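PDB 4GCV: putative transcription protein from Pseudomonas aeruginosa PAO1, which probably binds DNA as a transcriptional regulator of the HxlR-like helix-turn-helix family, and is a putative sensor of oxidative stress. Local coordinates for residues G64-Q69 with Y80-G86; L27-D31 with F42-L46. The protein carries 2 engineered substitutions. All blocks are in the same frame, centred on the assembly; numbering follows the deposited sequence.

Interaction 1 of 2, residues G64-Q69 with Y80-G86; sequences GLLERQ and YVPTAKG
Tyr80 lies beside Arg68, and these two side chains run out from neighbouring strands in the same direction. The aliphatic part of the arginine does the touching: Arg68 CG is 3.6 Å from Tyr80 CE2, and CD reaches the same ring carbon. The guanidinium plane is turned 62° from the ring, so the two flat groups are not stacked; Arg68 has its cation-pi partner in Tyr78 instead. Tyr80 and Arg68 form a non-hydrogen-bonded antiparallel pair, and their neighbours Val81 and Glu67 form the hydrogen-bonded one. Here the backbones are joined twice, by Glu67 N to Val81 O at 2.9 Å and by Val81 N to Glu67 O at 3.0 Å, both nearly straight.

These strands are the two arms of the wing, the beta hairpin of a winged helix-turn-helix domain, 66-73 pairing with 76-82. On the face that carries Val81, its methyls are met by two residues of the partner strand. Gln69 lays its amide across CG1, with NE2 3.5 Å from Val81 CG1, while Glu67 CG comes to 3.8 Å from Val81 CG2. Gln69 gets there because its CG stands between the backbone N and the carbonyl carbon (chi1 70°) and the chain then runs out extended.

Leu66 points the other way, into the domain, where it packs on Met29, Leu60 and Val61; its CD2 still passes 3.8 Å from Pro82 N. Where the hairpin gives way to helix 84-101, Thr83 N makes a weak hydrogen bond to Leu65 O, and Gly86 CA lies 3.5 Å from that same oxygen as a CA-H...O contact. Gly64, with positive phi, closes the preceding helix in a Schellman motif.

Interaction 2 of 2, residues L27-D31 with F42-L46; sequences LIMRD and FSRSL
With chi1 near -67° the Phe42 ring leaves its helix beside the backbone N, and the matching torsion of Asp31, chi1 -79°, sends the Asp31 carboxylate from the facing helix toward Ser45. Ring carbon CE1 of Phe42 touches two residues nearly one turn apart on 27-31: it is 3.8 Å from Ile28 O, with Ile28 CG2 and Asp31 CB each at 3.9 Å. The Ile28 side chain crosses the phenylalanine at about a right angle, and of that side chain the CG2 methyl makes the touch.

Leu46 has more of its surface buried by 27-31 than any other residue of 42-46. Its CD2 approaches Ile28 CG1 at 3.6 Å, and CD1 lies 4.1 Å from Leu27 CB, which places the isobutyl group against Leu27 and Ile28. Ile28 therefore serves both partners, giving CG2 to Phe42 and CG1 to Leu46.

The helices involved, 23-33 and 39-46, belong to the helix-turn-helix domain of this HxlR-like protein. Their local axes are 113° apart in direction and 11.0 Å apart at closest approach, a spacing bridged by the side chains of 42-46, which also reach backbone atoms of 27-31. Helix 50-62 completes the core: Leu57 and Leu60 pack on Ile28, and Leu53 packs on Phe42.

Polar contact is confined to the Asp31 side. Ser45 OG gives a weak hydrogen bond to Asp31 OD2, and the position of that oxygen is uncertain in the model. A long ion pair runs from Arg30 NH1 to Asp31 OD1 within the same helix. The second subunit packs on the contact: its Arg155 donates a hydrogen bond to Leu46 O and packs on Asp31, and its Leu156 rests on Leu27.

In the fold
Interaction 2 comes first along the chain, joining helices 23-33 and 39-46; interaction 1 follows, pairing strands 66-73 and 76-82 and running into helix 84-101. Their centres are about 14 Å apart within the one HxlR-like domain. Met29, present as selenomethionine, connects them: it stands on the helix of interaction 2 but turns away from 42-46, setting its SE atom 3.7 Å from Leu66 CG. Tyr80 CB and Phe42 CE2 also meet, at 4.2 Å. Helix 50-62 packs against both contacts, so hairpin and helices share a hydrophobic core. At both contacts the probable DNA-binding domain of one chain packs on the other chain of the dimer.

Interaction 1 of 2, residues G64-Q69 with Y80-G86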
# COMPACT_ATOMS: atom_id res chain seq x y z
N GLY B 64 -7.87 -12.08 0.96
CA GLY B 64 -8.80 -12.06 -0.18
C GLY B 64 -8.12 -11.65 -1.48
O GLY B 64 -8.79 -11.33 -2.45
N LEU B 65 -6.78 -11.68 -1.49
CA LEU B 65 -6.04 -11.26 -2.65
C LEU B 65 -5.71 -12.39 -3.63
O LEU B 65 -5.50 -12.14 -4.83
CB LEU B 65 -4.75 -10.63 -2.16
CG LEU B 65 -4.63 -9.12 -2.04
CD1 LEU B 65 -5.91 -8.29 -2.11
CD2 LEU B 65 -3.86 -8.81 -0.78
N LEU B 66 -5.57 -13.60 -3.12
CA LEU B 66 -5.38 -14.76 -3.98
C LEU B 66 -6.43 -15.76 -3.59
O LEU B 66 -6.94 -15.70 -2.48
CB LEU B 66 -3.98 -15.41 -3.77
CG LEU B 66 -2.74 -14.66 -4.23
CD1 LEU B 66 -1.61 -15.36 -3.60
CD2 LEU B 66 -2.57 -14.68 -5.76
N GLU B 67 -6.78 -16.66 -4.49
CA GLU B 67 -7.65 -17.76 -4.13
C GLU B 67 -6.97 -19.06 -4.52
O GLU B 67 -6.23 -19.11 -5.49
CB GLU B 67 -9.05 -17.61 -4.77
CG GLU B 67 -9.03 -17.70 -6.27
CD GLU B 67 -10.40 -17.77 -6.92
OE1 GLU B 67 -10.51 -18.43 -7.99
OE2 GLU B 67 -11.36 -17.17 -6.36
N ARG B 68 -7.15 -20.08 -3.71
CA ARG B 68 -6.55 -21.38 -3.93
C ARG B 68 -7.52 -22.15 -4.79
O ARG B 68 -8.75 -22.05 -4.60
CB ARG B 68 -6.44 -22.08 -2.59
CG ARG B 68 -5.10 -22.66 -2.28
CD ARG B 68 -4.87 -22.85 -0.77
NE ARG B 68 -5.91 -23.62 -0.14
CZ ARG B 68 -5.70 -24.52 0.82
NH1 ARG B 68 -4.47 -24.77 1.24
NH2 ARG B 68 -6.73 -25.20 1.35
N GLN B 69 -7.00 -22.93 -5.73
CA GLN B 69 -7.86 -23.75 -6.53
C GLN B 69 -7.18 -25.06 -6.84
O GLN B 69 -5.97 -25.05 -7.09
CB GLN B 69 -8.38 -23.01 -7.77
CG GLN B 69 -7.38 -22.71 -8.85
CD GLN B 69 -7.97 -21.92 -10.03
OE1 GLN B 69 -7.76 -22.28 -11.20
NE2 GLN B 69 -8.70 -20.83 -9.74
N TYR B 80 -2.48 -20.99 -7.08
CA TYR B 80 -2.88 -19.74 -6.43
C TYR B 80 -3.08 -18.71 -7.50
O TYR B 80 -2.14 -18.34 -8.20
CB TYR B 80 -1.77 -19.26 -5.45
CG TYR B 80 -1.50 -20.27 -4.39
CD1 TYR B 80 -0.74 -21.39 -4.65
CD2 TYR B 80 -2.06 -20.15 -3.14
CE1 TYR B 80 -0.53 -22.37 -3.68
CE2 TYR B 80 -1.84 -21.10 -2.15
CZ TYR B 80 -1.08 -22.20 -2.43
OH TYR B 80 -0.88 -23.16 -1.48
N VAL B 81 -4.28 -18.20 -7.61
CA VAL B 81 -4.57 -17.35 -8.72
C VAL B 81 -5.11 -16.05 -8.18
O VAL B 81 -5.85 -16.07 -7.19
CB VAL B 81 -5.58 -18.04 -9.71
CG1 VAL B 81 -5.47 -19.52 -9.63
CG2 VAL B 81 -6.95 -17.63 -9.43
N PRO B 82 -4.76 -14.92 -8.80
CA PRO B 82 -5.27 -13.68 -8.27
C PRO B 82 -6.76 -13.53 -8.44
O PRO B 82 -7.39 -14.05 -9.31
CB PRO B 82 -4.52 -12.60 -9.08
CG PRO B 82 -3.42 -13.38 -9.85
CD PRO B 82 -4.07 -14.69 -10.07
N THR B 83 -7.28 -12.71 -7.58
CA THR B 83 -8.66 -12.52 -7.31
C THR B 83 -8.87 -11.13 -7.93
O THR B 83 -7.87 -10.42 -8.29
CB THR B 83 -8.63 -12.49 -5.78
OG1 THR B 83 -9.49 -13.50 -5.22
CG2 THR B 83 -8.76 -11.15 -5.20
N ALA B 84 -10.11 -10.70 -8.01
CA ALA B 84 -10.36 -9.38 -8.55
C ALA B 84 -9.71 -8.29 -7.67
O ALA B 84 -9.00 -7.40 -8.16
CB ALA B 84 -11.91 -9.16 -8.81
N LYS B 85 -9.90 -8.39 -6.36
CA LYS B 85 -9.15 -7.54 -5.41
C LYS B 85 -7.63 -7.52 -5.62
O LYS B 85 -7.00 -6.48 -5.55
CB LYS B 85 -9.42 -7.97 -3.98
CG LYS B 85 -10.67 -7.34 -3.37
CD LYS B 85 -10.78 -7.78 -1.92
CE LYS B 85 -11.80 -6.97 -1.14
NZ LYS B 85 -12.99 -6.71 -1.99
N GLY B 86 -7.06 -8.68 -5.83
CA GLY B 86 -5.61 -8.82 -5.99
C GLY B 86 -5.16 -8.19 -7.27
O GLY B 86 -4.17 -7.48 -7.28

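Interaction 2 of 2, residues L27-D31 with F42-L46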
# COMPACT_ATOMS: atom_id res chain seq x y z
N LEU B 27 6.45 -9.40 -3.91
CA LEU B 27 7.14 -10.26 -4.85
C LEU B 27 6.20 -11.36 -5.29
O LEU B 27 6.08 -11.64 -6.47
CB LEU B 27 8.44 -10.80 -4.23
CG LEU B 27 9.61 -9.82 -4.09
CD1 LEU B 27 10.83 -10.60 -3.58
CD2 LEU B 27 9.98 -9.15 -5.44
N ILE B 28 5.50 -11.97 -4.34
CA ILE B 28 4.56 -13.03 -4.68
C ILE B 28 3.37 -12.52 -5.50
O ILE B 28 3.03 -13.08 -6.55
CB ILE B 28 4.07 -13.76 -3.39
CG1 ILE B 28 5.26 -14.39 -2.66
CG2 ILE B 28 3.04 -14.81 -3.71
CD1 ILE B 28 4.94 -14.67 -1.17
N MSE B 29 2.75 -11.42 -5.06
CA MSE B 29 1.64 -10.87 -5.85
C MSE B 29 2.08 -10.56 -7.28
O MSE B 29 1.39 -10.93 -8.26
CB MSE B 29 1.04 -9.65 -5.17
CG MSE B 29 0.28 -9.99 -3.91
SE MSE B 29 -1.18 -11.32 -4.36
CE MSE B 29 -2.37 -9.97 -5.10
N ARG B 30 3.23 -9.91 -7.43
CA ARG B 30 3.78 -9.66 -8.75
C ARG B 30 3.87 -10.91 -9.62
O ARG B 30 3.41 -10.93 -10.77
CB ARG B 30 5.16 -9.02 -8.62
CG ARG B 30 5.72 -8.53 -9.89
CD ARG B 30 7.16 -7.97 -9.71
NE ARG B 30 7.73 -7.74 -11.03
CZ ARG B 30 8.27 -8.70 -11.77
NH1 ARG B 30 8.32 -9.95 -11.31
NH2 ARG B 30 8.76 -8.42 -12.99
N ASP B 31 4.46 -11.97 -9.08
CA ASP B 31 4.59 -13.22 -9.84
C ASP B 31 3.24 -13.85 -10.11
O ASP B 31 3.05 -14.44 -11.17
CB ASP B 31 5.40 -14.25 -9.04
CG ASP B 31 6.89 -14.03 -9.11
OD1 ASP B 31 7.38 -13.45 -10.11
OD2 ASP B 31 7.59 -14.47 -8.15
N PHE B 42 6.55 -20.60 -7.43
CA PHE B 42 6.91 -19.51 -6.53
C PHE B 42 8.24 -19.77 -5.81
O PHE B 42 9.05 -18.87 -5.67
CB PHE B 42 5.80 -19.23 -5.53
CG PHE B 42 4.54 -18.67 -6.15
CD1 PHE B 42 4.47 -17.32 -6.51
CD2 PHE B 42 3.40 -19.46 -6.31
CE1 PHE B 42 3.27 -16.80 -7.07
CE2 PHE B 42 2.21 -18.93 -6.86
CZ PHE B 42 2.15 -17.62 -7.24
N SER B 43 8.48 -21.00 -5.39
CA SER B 43 9.62 -21.28 -4.56
C SER B 43 10.88 -21.04 -5.34
O SER B 43 11.75 -20.38 -4.83
CB SER B 43 9.60 -22.72 -4.00
OG SER B 43 10.41 -22.81 -2.82
N ARG B 44 10.95 -21.56 -6.57
CA ARG B 44 12.16 -21.54 -7.36
C ARG B 44 12.41 -20.11 -7.82
O ARG B 44 13.54 -19.62 -7.77
CB ARG B 44 12.08 -22.43 -8.61
CG ARG B 44 11.53 -23.82 -8.46
CD ARG B 44 12.57 -24.80 -8.05
NE ARG B 44 12.15 -26.20 -8.25
CZ ARG B 44 11.68 -27.01 -7.31
NH1 ARG B 44 11.52 -26.56 -6.05
NH2 ARG B 44 11.36 -28.27 -7.61
N SER B 45 11.37 -19.46 -8.28
CA SER B 45 11.53 -18.14 -8.85
C SER B 45 11.92 -17.09 -7.81
O SER B 45 12.83 -16.28 -8.04
CB SER B 45 10.28 -17.73 -9.60
OG SER B 45 10.12 -16.33 -9.42
N LEU B 46 11.29 -17.14 -6.64
CA LEU B 46 11.56 -16.18 -5.56
C LEU B 46 12.70 -16.58 -4.59
O LEU B 46 13.10 -15.82 -3.68
CB LEU B 46 10.26 -15.94 -4.81
CG LEU B 46 9.38 -14.72 -5.15
CD1 LEU B 46 9.62 -14.02 -6.54
CD2 LEU B 46 7.97 -15.04 -4.91